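Local structure of capsular polysaccharide export system protein KpsC (Thermosulfurimonas dismutans, 6MGD) at residues I119-L130 with L286-L296; S228-A236 with F246-K255. The protein transfers Kdo in beta-2,7 linkage, probably from CMP-Kdo, as part of building the conserved glycolipid anchor of Gram-negative bacterial capsules. All blocks are in the same frame, centred on the assembly; numbering follows the deposited sequence.

Contact 1 (I119-L130 with L286-L296); sequences ILERAQRVIELL and LQELVAGALLL
A123 and A291 meet methyl to methyl where helix 119-130 passes helix 286-296 at almost a right angle (89°), a worked example of knobs-into-holes packing between crossed helices of a GT-B glycosyltransferase. The two small residues let the axes approach to 8.5 Å, and larger side chains fill the ground around them. Q287 is one knob, its extended chain set among L120, A123, Q124 and I127. Its NE2 gives a weak, bent hydrogen bond to Q124 OE1 (2.8 Å), the two amide planes being turned 65° apart, while its side chain crosses that of L120 nearly at right angles. A leucine in place of Q287 would probably leave Q124 OE1 without this donor. Nearby, I127 crosses L286, its CD1 lying 3.7 Å from L286 CG, and its CG1 rests on V290 CG2. Further along helix 119-130, V126 CG1 and L130 CD1 both reach L294 CD1. L295, from the wider pi-type turn of its helix, is the second knob, surrounded by I119, R122, A123 and V126. I119 and L295 run alongside in opposite senses, I119 CG1 against L295 CD2; with I119 CG1 anti to the backbone N (chi1 -166°), CD1 runs on to L296 CG at 3.7 Å. L295 CD2 lies over one face of the R122 guanidinium, 3.6 Å above its plane and offset toward the rim, while R122 NE is salt-bridged to E312. At the guanidinium edge a water lying in its plane accepts a weak bond from R122 NH2 and donates to L295 O at 3.2 Å.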
# COMPACT_ATOMS: atom_id res chain seq x y z
N ILE A 119 20.38 8.89 -1.74
CA ILE A 119 19.03 8.36 -1.87
C ILE A 119 17.98 9.40 -1.49
O ILE A 119 16.84 9.33 -1.96
CB ILE A 119 18.87 7.08 -1.02
CG1 ILE A 119 17.59 6.33 -1.41
CG2 ILE A 119 18.86 7.41 0.47
CD1 ILE A 119 17.44 4.99 -0.75
N LEU A 120 18.34 10.39 -0.66
CA LEU A 120 17.41 11.47 -0.37
C LEU A 120 17.18 12.35 -1.59
O LEU A 120 16.09 12.92 -1.75
CB LEU A 120 17.91 12.30 0.81
CG LEU A 120 17.90 11.60 2.17
CD1 LEU A 120 18.43 12.53 3.25
CD2 LEU A 120 16.50 11.11 2.50
N GLU A 121 18.20 12.49 -2.45
CA GLU A 121 18.02 13.25 -3.68
C GLU A 121 17.00 12.58 -4.59
O GLU A 121 16.07 13.23 -5.09
CB GLU A 121 19.35 13.41 -4.41
CG GLU A 121 20.50 13.90 -3.56
CD GLU A 121 20.24 15.26 -2.93
OE1 GLU A 121 20.76 15.51 -1.82
OE2 GLU A 121 19.51 16.07 -3.54
N ARG A 122 17.15 11.27 -4.82
CA ARG A 122 16.22 10.54 -5.67
C ARG A 122 14.80 10.63 -5.12
O ARG A 122 13.84 10.81 -5.88
CB ARG A 122 16.65 9.08 -5.79
CG ARG A 122 18.02 8.87 -6.40
CD ARG A 122 18.41 7.41 -6.27
NE ARG A 122 17.28 6.54 -6.58
CZ ARG A 122 17.20 5.26 -6.22
NH1 ARG A 122 18.18 4.71 -5.53
NH2 ARG A 122 16.13 4.54 -6.55
N ALA A 123 14.64 10.49 -3.80
CA ALA A 123 13.32 10.59 -3.19
C ALA A 123 12.68 11.94 -3.49
O ALA A 123 11.48 12.02 -3.76
CB ALA A 123 13.41 10.35 -1.69
N GLN A 124 13.47 13.01 -3.43
CA GLN A 124 12.93 14.33 -3.76
C GLN A 124 12.60 14.44 -5.25
O GLN A 124 11.62 15.10 -5.62
CB GLN A 124 13.91 15.42 -3.35
CG GLN A 124 13.33 16.82 -3.47
CD GLN A 124 11.99 16.96 -2.77
OE1 GLN A 124 11.83 16.55 -1.62
NE2 GLN A 124 11.02 17.54 -3.46
N ARG A 125 13.39 13.79 -6.11
CA ARG A 125 13.08 13.77 -7.53
C ARG A 125 11.81 12.97 -7.81
O ARG A 125 11.00 13.35 -8.66
CB ARG A 125 14.26 13.20 -8.32
CG ARG A 125 15.57 13.96 -8.15
CD ARG A 125 15.77 15.01 -9.23
NE ARG A 125 14.71 16.03 -9.23
CZ ARG A 125 14.73 17.13 -8.49
NH1 ARG A 125 13.73 17.99 -8.55
NH2 ARG A 125 15.75 17.36 -7.67
N VAL A 126 11.62 11.85 -7.10
CA VAL A 126 10.43 11.03 -7.31
C VAL A 126 9.18 11.77 -6.85
O VAL A 126 8.12 11.68 -7.48
CB VAL A 126 10.59 9.68 -6.59
CG1 VAL A 126 9.29 8.89 -6.64
CG2 VAL A 126 11.72 8.88 -7.22
N ILE A 127 9.28 12.52 -5.75
CA ILE A 127 8.15 13.31 -5.27
C ILE A 127 7.77 14.35 -6.31
O ILE A 127 6.59 14.50 -6.66
CB ILE A 127 8.47 13.95 -3.91
CG1 ILE A 127 8.55 12.87 -2.82
CG2 ILE A 127 7.44 15.01 -3.55
CD1 ILE A 127 9.04 13.38 -1.49
N GLU A 128 8.76 15.09 -6.82
CA GLU A 128 8.49 16.09 -7.84
C GLU A 128 7.94 15.45 -9.11
O GLU A 128 7.03 16.00 -9.75
CB GLU A 128 9.76 16.88 -8.15
CG GLU A 128 9.60 18.39 -7.98
CD GLU A 128 10.85 19.15 -8.35
OE1 GLU A 128 11.81 19.18 -7.54
OE2 GLU A 128 10.88 19.72 -9.47
N LEU A 129 8.47 14.28 -9.49
CA LEU A 129 7.98 13.60 -10.68
C LEU A 129 6.52 13.20 -10.54
O LEU A 129 5.73 13.37 -11.48
CB LEU A 129 8.83 12.35 -10.96
CG LEU A 129 10.00 12.47 -11.94
CD1 LEU A 129 10.70 11.13 -12.06
CD2 LEU A 129 9.50 12.94 -13.30
N LEU A 130 6.13 12.68 -9.37
CA LEU A 130 4.76 12.21 -9.18
C LEU A 130 3.78 13.37 -9.16
O LEU A 130 2.70 13.28 -9.76
CB LEU A 130 4.66 11.40 -7.89
CG LEU A 130 5.37 10.05 -7.84
CD1 LEU A 130 5.20 9.39 -6.47
CD2 LEU A 130 4.87 9.13 -8.94
N LEU A 286 9.00 13.34 4.64
CA LEU A 286 8.40 12.77 3.44
C LEU A 286 9.43 12.09 2.56
O LEU A 286 9.12 11.09 1.90
CB LEU A 286 7.66 13.86 2.65
CG LEU A 286 6.83 13.39 1.46
CD1 LEU A 286 5.74 12.43 1.91
CD2 LEU A 286 6.23 14.56 0.70
N GLN A 287 10.67 12.60 2.54
CA GLN A 287 11.71 11.97 1.74
C GLN A 287 12.13 10.63 2.33
O GLN A 287 12.37 9.67 1.59
CB GLN A 287 12.92 12.90 1.62
CG GLN A 287 12.62 14.20 0.89
CD GLN A 287 13.72 15.22 1.05
OE1 GLN A 287 14.82 14.90 1.51
NE2 GLN A 287 13.44 16.46 0.68
N GLU A 288 12.24 10.55 3.66
CA GLU A 288 12.55 9.27 4.29
C GLU A 288 11.48 8.23 3.99
O GLU A 288 11.78 7.08 3.68
CB GLU A 288 12.72 9.45 5.80
CG GLU A 288 13.76 10.49 6.19
CD GLU A 288 13.92 10.63 7.69
OE1 GLU A 288 14.64 9.82 8.30
OE2 GLU A 288 13.31 11.56 8.27
N LEU A 289 10.20 8.64 4.06
CA LEU A 289 9.11 7.73 3.74
C LEU A 289 9.19 7.26 2.29
O LEU A 289 9.10 6.06 2.01
CB LEU A 289 7.77 8.42 4.00
CG LEU A 289 6.56 7.61 4.51
CD1 LEU A 289 5.26 8.24 4.02
CD2 LEU A 289 6.64 6.14 4.13
N VAL A 290 9.38 8.20 1.36
CA VAL A 290 9.41 7.86 -0.05
C VAL A 290 10.63 7.00 -0.37
O VAL A 290 10.52 5.98 -1.07
CB VAL A 290 9.38 9.14 -0.91
CG1 VAL A 290 9.76 8.84 -2.35
CG2 VAL A 290 8.00 9.78 -0.83
N ALA A 291 11.80 7.37 0.15
CA ALA A 291 13.01 6.59 -0.10
C ALA A 291 12.86 5.16 0.40
O ALA A 291 13.41 4.23 -0.20
CB ALA A 291 14.22 7.25 0.57
N GLY A 292 12.11 4.95 1.48
CA GLY A 292 11.90 3.62 2.01
C GLY A 292 10.79 2.86 1.32
O GLY A 292 10.98 1.71 0.91
N ALA A 293 9.63 3.50 1.17
CA ALA A 293 8.46 2.81 0.64
C ALA A 293 8.55 2.62 -0.87
O ALA A 293 8.10 1.59 -1.39
CB ALA A 293 7.19 3.58 1.00
N LEU A 294 9.10 3.59 -1.60
CA LEU A 294 9.10 3.56 -3.06
C LEU A 294 10.42 3.11 -3.66
O LEU A 294 10.42 2.46 -4.71
CB LEU A 294 8.75 4.94 -3.62
CG LEU A 294 7.28 5.34 -3.53
CD1 LEU A 294 7.05 6.71 -4.14
CD2 LEU A 294 6.41 4.30 -4.21
N LEU A 295 11.55 3.44 -3.04
CA LEU A 295 12.86 3.21 -3.65
C LEU A 295 13.51 1.90 -3.22
O LEU A 295 14.06 1.18 -4.07
CB LEU A 295 13.80 4.38 -3.34
CG LEU A 295 13.80 5.56 -4.31
CD1 LEU A 295 12.40 6.10 -4.57
CD2 LEU A 295 14.71 6.67 -3.80
N LEU A 296 13.47 1.56 -1.93
CA LEU A 296 14.14 0.36 -1.42
C LEU A 296 13.21 -0.83 -1.26
O LEU A 296 13.61 -1.96 -1.56
CB LEU A 296 14.80 0.67 -0.07
CG LEU A 296 15.98 1.63 -0.07
CD1 LEU A 296 16.35 2.03 1.35
CD2 LEU A 296 17.17 1.00 -0.77
O HOH W 1 14.70 2.36 -6.97

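Contact 2 (S228-A236 with F246-K255); sequences SSYDIISYA and FGFEALIAGK
I233 and A250 mark the closest backbone approach, 6.7 Å between their CA atoms, where a short, weakly bonded helical turn about 230-233 faces helix 246-253. I233 supplies the knob, entering a hole formed by F246, E249, A250 and A253. Its two branches divide the work: CG1, anti to the carbonyl carbon (chi1 -53°), comes within 3.4 Å of F246 CZ, whereas CG2 turns to the methyls of A250 and A253. F246 and I233 point at one another from the two segments, and S229 CB reaches the same ring edge-on, 4.0 Å from CE2. E249 and Y230 bring polar groups beside this knob. The E249 chain is extended, and its carboxylate stands 75° from the plane of the Y230 ring, with OE1 at the ring edge 3.5 Å from CD2. I233 CD1 lies 3.6 Å from that same E249 OE1. At the other end, G254 takes positive phi and closes helix 246-253 with a Schellman motif, K255 N bonding back to A250 O. K255 runs alongside I233, its CG near I233 CG2, and the bend at chi2 (-65°) carries its CE to within 3.2 Å of A236 O. F246 also touches P159, at the end of strand 155-159. The arrangement belongs to a beta-alpha-beta crossover: helix 246-253 joins the parallel neighbours 238-241 and 257-259 in a Rossmann-like sheet, as in GT-B enzymes.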
# COMPACT_ATOMS: atom_id res chain seq x y z
N SER A 228 -12.25 11.84 -11.92
CA SER A 228 -10.84 12.07 -11.63
C SER A 228 -10.44 11.99 -10.15
O SER A 228 -10.57 12.97 -9.42
CB SER A 228 -10.46 13.46 -12.16
OG SER A 228 -9.06 13.64 -12.19
N SER A 229 -9.90 10.84 -9.72
CA SER A 229 -9.52 10.64 -8.32
C SER A 229 -8.54 11.70 -7.82
O SER A 229 -8.94 12.68 -7.18
CB SER A 229 -8.91 9.25 -8.13
OG SER A 229 -9.76 8.23 -8.61
N TYR A 230 -7.25 11.50 -8.11
CA TYR A 230 -6.15 12.38 -7.74
C TYR A 230 -6.44 13.87 -7.94
O TYR A 230 -5.88 14.71 -7.23
CB TYR A 230 -4.92 11.95 -8.54
CG TYR A 230 -5.22 10.73 -9.38
CD1 TYR A 230 -5.66 10.86 -10.69
CD2 TYR A 230 -5.11 9.44 -8.85
CE1 TYR A 230 -5.96 9.75 -11.46
CE2 TYR A 230 -5.41 8.33 -9.61
CZ TYR A 230 -5.83 8.49 -10.91
OH TYR A 230 -6.13 7.38 -11.67
N ASP A 231 -7.31 14.21 -8.89
CA ASP A 231 -7.76 15.59 -9.03
C ASP A 231 -9.08 15.85 -8.30
O ASP A 231 -9.83 16.76 -8.67
CB ASP A 231 -7.88 15.98 -10.50
CG ASP A 231 -6.52 16.19 -11.15
OD1 ASP A 231 -6.12 15.34 -11.98
OD2 ASP A 231 -5.85 17.18 -10.82
N ILE A 232 -9.38 15.03 -7.29
CA ILE A 232 -10.21 15.46 -6.17
C ILE A 232 -9.33 15.84 -4.98
O ILE A 232 -9.78 16.61 -4.11
CB ILE A 232 -11.23 14.38 -5.77
CG1 ILE A 232 -12.11 13.97 -6.95
CG2 ILE A 232 -12.16 14.88 -4.67
CD1 ILE A 232 -13.05 12.81 -6.62
N ILE A 233 -8.08 15.35 -4.93
CA ILE A 233 -7.17 15.68 -3.83
C ILE A 233 -6.85 17.17 -3.82
O ILE A 233 -6.85 17.82 -2.77
CB ILE A 233 -5.89 14.84 -3.95
CG1 ILE A 233 -6.23 13.35 -4.05
CG2 ILE A 233 -4.94 15.11 -2.77
CD1 ILE A 233 -5.02 12.44 -4.15
N SER A 234 -6.57 17.74 -5.00
CA SER A 234 -6.12 19.13 -5.09
C SER A 234 -7.18 20.10 -4.59
O SER A 234 -6.84 21.19 -4.11
CB SER A 234 -5.74 19.46 -6.53
OG SER A 234 -6.84 19.27 -7.40
N TYR A 235 -8.46 19.74 -4.69
CA TYR A 235 -9.54 20.58 -4.20
C TYR A 235 -9.81 20.40 -2.71
O TYR A 235 -10.63 21.14 -2.15
CB TYR A 235 -10.82 20.31 -4.99
CG TYR A 235 -10.71 20.59 -6.47
CD1 TYR A 235 -11.47 19.89 -7.39
CD2 TYR A 235 -9.85 21.58 -6.94
CE1 TYR A 235 -11.37 20.15 -8.75
CE2 TYR A 235 -9.74 21.84 -8.29
CZ TYR A 235 -10.50 21.13 -9.19
OH TYR A 235 -10.40 21.39 -10.54
N ALA A 236 -9.15 19.45 -2.06
CA ALA A 236 -9.40 19.15 -0.66
C ALA A 236 -8.41 19.88 0.25
O ALA A 236 -7.25 20.09 -0.11
CB ALA A 236 -9.31 17.64 -0.40
N PHE A 246 -4.58 5.63 -1.13
CA PHE A 246 -4.93 7.00 -1.50
C PHE A 246 -4.29 8.02 -0.58
O PHE A 246 -3.88 9.10 -1.03
CB PHE A 246 -6.46 7.13 -1.48
CG PHE A 246 -6.99 8.29 -2.25
CD1 PHE A 246 -7.29 9.48 -1.61
CD2 PHE A 246 -7.23 8.18 -3.61
CE1 PHE A 246 -7.80 10.55 -2.32
CE2 PHE A 246 -7.73 9.25 -4.33
CZ PHE A 246 -8.02 10.44 -3.68
N GLY A 247 -4.17 7.69 0.71
CA GLY A 247 -3.57 8.62 1.66
C GLY A 247 -2.07 8.80 1.48
O GLY A 247 -1.53 9.87 1.78
N PHE A 248 -1.38 7.76 1.01
CA PHE A 248 0.03 7.91 0.69
C PHE A 248 0.23 8.81 -0.52
O PHE A 248 1.22 9.55 -0.60
CB PHE A 248 0.68 6.54 0.45
CG PHE A 248 2.14 6.60 0.09
CD1 PHE A 248 3.04 7.28 0.90
CD2 PHE A 248 2.61 5.97 -1.04
CE1 PHE A 248 4.38 7.33 0.57
CE2 PHE A 248 3.95 6.01 -1.37
CZ PHE A 248 4.84 6.69 -0.57
N GLU A 249 -0.70 8.77 -1.48
CA GLU A 249 -0.64 9.67 -2.62
C GLU A 249 -0.89 11.11 -2.19
O GLU A 249 -0.27 12.04 -2.72
CB GLU A 249 -1.64 9.24 -3.68
CG GLU A 249 -1.73 10.18 -4.88
CD GLU A 249 -2.67 9.66 -5.96
OE1 GLU A 249 -3.84 9.36 -5.64
OE2 GLU A 249 -2.23 9.55 -7.12
N ALA A 250 -1.80 11.31 -1.22
CA ALA A 250 -2.07 12.66 -0.73
C ALA A 250 -0.84 13.24 -0.04
O ALA A 250 -0.58 14.45 -0.14
CB ALA A 250 -3.27 12.64 0.21
N LEU A 251 -0.09 12.40 0.68
CA LEU A 251 1.14 12.87 1.32
C LEU A 251 2.14 13.36 0.28
O LEU A 251 2.77 14.41 0.47
CB LEU A 251 1.76 11.74 2.15
CG LEU A 251 1.24 11.59 3.58
CD1 LEU A 251 1.84 10.35 4.22
CD2 LEU A 251 1.59 12.83 4.39
N ILE A 252 2.30 12.62 -0.81
CA ILE A 252 3.18 13.05 -1.90
C ILE A 252 2.69 14.37 -2.48
O ILE A 252 3.49 15.25 -2.82
CB ILE A 252 3.29 11.94 -2.96
CG1 ILE A 252 3.79 10.65 -2.32
CG2 ILE A 252 4.21 12.37 -4.09
CD1 ILE A 252 3.60 9.41 -3.18
N ALA A 253 1.37 14.53 -2.59
CA ALA A 253 0.82 15.78 -3.09
C ALA A 253 0.97 16.92 -2.09
O ALA A 253 0.80 18.08 -2.47
CB ALA A 253 -0.66 15.60 -3.46
N GLY A 254 1.27 16.61 -0.83
CA GLY A 254 1.48 17.62 0.19
C GLY A 254 0.25 17.98 1.00
O GLY A 254 0.33 18.87 1.86
N LYS A 255 -0.88 17.32 0.76
CA LYS A 255 -2.09 17.65 1.50
C LYS A 255 -2.09 16.95 2.86
O LYS A 255 -1.68 15.79 2.97
CB LYS A 255 -3.33 17.24 0.71
CG LYS A 255 -3.63 18.13 -0.49
CD LYS A 255 -3.98 19.54 -0.03
CE LYS A 255 -4.24 20.46 -1.21
NZ LYS A 255 -4.55 21.85 -0.76

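In the fold
Contacts 1 and 2 differ in chemistry as they differ in place. Contact 1 joins segments far apart in sequence, and half its touching residues are buried; its middle is aliphatic, with polar groups towards the margins. Contact 2 is local and smaller, has fewer buried residues, and mixes one isoleucine knob with a carboxylate and a lysine. Helix 246-253 links them: F248, L251 and I252, on parts of that helix not used by contact 2, pack on L294, L289, L286 and L130 of contact 1. Contact 2 lies beside the parallel sheet, whereas helix 286-296 leads into strand 298-300 of the mixed sheet.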